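Local coordinates for DUF2179 domain-containing protein (Eubacterium ventriosum, PDB 3HLU) that is of unknown function but is probably a YitT-family membrane protein, of which this is the C-terminal piece with the GlnB-like DUF2179 domain, at residues V62-L65 and L66-V69. Numbering follows the deposited sequence.
Sequences VRNL and LKEV
L66 N bonds to V62 O at 2.9 Å. It is a helical i to i+4 bond, and L66 N also has a weak one to R63 O. K67 N continues the pattern with R63 O at 3.2 Å. The K67 side chain runs back along the helix beside N64. Its CG sits anti to the carbonyl carbon (chi1 -68°), and the rest of the chain is extended. This carries NZ to N64 OD1, a hydrogen bond of 3.0 Å with the donor tilted 21° from the amide carbonyl plane. Replacing K67 by an alanine removes the NZ group, which would probably leave N64 OD1 without this partner and its amide freer to turn. E68 N makes two weak bonds, to N64 O and to L65 O. V69 N turns back to L66 O at 2.8 Å. V69 CG2 lies alongside L65 CD1, 4.0 Å away, a small apolar contact. V62 to K67 belong to helix 56-67, near its C-terminal end; E68 and V69 follow. The buried face of the helix, with L65 and L66, packs on helix 18-28 at I21, R24 and M25. V62, R63 and L66 also touch M75 of strand 74-77. The second subunit is also in contact: R63 NE bonds to G40 O, L66 packs on A41 and K67 on Y42, all three of that subunit.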
loop_
_atom_site.group_PDB
_atom_site.type_symbol
_atom_site.label_atom_id
_atom_site.label_comp_id
_atom_site.label_asym_id
_atom_site.label_seq_id
_atom_site.Cartn_x
_atom_site.Cartn_y
_atom_site.Cartn_z
ATOM N N VAL A 62 12.263 1.550 11.577
ATOM C CA VAL A 62 11.472 2.362 10.657
ATOM C C VAL A 62 10.136 2.714 11.276
ATOM O O VAL A 62 9.702 3.854 11.243
ATOM C CB VAL A 62 11.231 1.614 9.325
ATOM C CG1 VAL A 62 10.077 2.233 8.556
ATOM C CG2 VAL A 62 12.488 1.615 8.489
ATOM N N ARG A 63 9.493 1.713 11.850
ATOM C CA ARG A 63 8.250 1.928 12.557
ATOM C C ARG A 63 8.349 3.044 13.601
ATOM O O ARG A 63 7.447 3.861 13.745
ATOM C CB ARG A 63 7.813 0.639 13.227
ATOM C CG ARG A 63 6.356 0.644 13.506
ATOM C CD ARG A 63 5.986 -0.398 14.503
ATOM N NE ARG A 63 4.567 -0.681 14.397
ATOM C CZ ARG A 63 4.037 -1.867 14.662
ATOM N NH1 ARG A 63 4.832 -2.864 15.051
ATOM N NH2 ARG A 63 2.722 -2.057 14.526
ATOM N N ASN A 64 9.456 3.073 14.328
ATOM C CA ASN A 64 9.659 4.088 15.352
ATOM C C ASN A 64 9.893 5.449 14.755
ATOM O O ASN A 64 9.616 6.483 15.361
ATOM C CB ASN A 64 10.806 3.691 16.271
ATOM C CG ASN A 64 10.404 2.566 17.220
ATOM O OD1 ASN A 64 9.229 2.175 17.269
ATOM N ND2 ASN A 64 11.369 2.032 17.967
ATOM N N LEU A 65 10.386 5.444 13.536
ATOM C CA LEU A 65 10.601 6.674 12.829
ATOM C C LEU A 65 9.257 7.216 12.366
ATOM O O LEU A 65 9.063 8.422 12.269
ATOM C CB LEU A 65 11.525 6.385 11.660
ATOM C CG LEU A 65 11.530 7.323 10.466
ATOM C CD1 LEU A 65 12.037 8.686 10.881
ATOM C CD2 LEU A 65 12.406 6.716 9.385
ATOM N N LEU A 66 8.321 6.317 12.094
ATOM C CA LEU A 66 6.993 6.725 11.660
ATOM C C LEU A 66 6.286 7.465 12.775
ATOM O O LEU A 66 5.716 8.541 12.568
ATOM C CB LEU A 66 6.167 5.509 11.280
ATOM C CG LEU A 66 6.640 4.737 10.061
ATOM C CD1 LEU A 66 5.620 3.668 9.648
ATOM C CD2 LEU A 66 6.910 5.741 8.951
ATOM N N LYS A 67 6.317 6.863 13.959
ATOM C CA LYS A 67 5.744 7.475 15.147
ATOM C C LYS A 67 6.224 8.912 15.248
ATOM O O LYS A 67 5.489 9.818 15.631
ATOM C CB LYS A 67 6.150 6.685 16.386
ATOM C CG LYS A 67 5.522 5.288 16.434
ATOM C CD LYS A 67 6.096 4.403 17.540
ATOM C CE LYS A 67 5.730 2.950 17.291
ATOM N NZ LYS A 67 6.429 1.977 18.180
ATOM N N GLU A 68 7.468 9.118 14.853
ATOM C CA GLU A 68 8.118 10.395 15.037
ATOM C C GLU A 68 7.728 11.426 13.976
ATOM O O GLU A 68 8.015 12.606 14.127
ATOM C CB GLU A 68 9.628 10.161 15.034
ATOM C CG GLU A 68 10.488 11.366 15.363
ATOM C CD GLU A 68 11.804 10.965 16.050
ATOM O OE1 GLU A 68 12.017 9.744 16.301
ATOM O OE2 GLU A 68 12.612 11.878 16.352
ATOM N N VAL A 69 7.073 10.999 12.904
ATOM C CA VAL A 69 6.877 11.897 11.770
ATOM C C VAL A 69 5.437 11.966 11.326
ATOM O O VAL A 69 4.902 13.058 11.113
ATOM C CB VAL A 69 7.684 11.440 10.558
ATOM C CG1 VAL A 69 7.360 12.305 9.357
ATOM C CG2 VAL A 69 9.149 11.471 10.870
#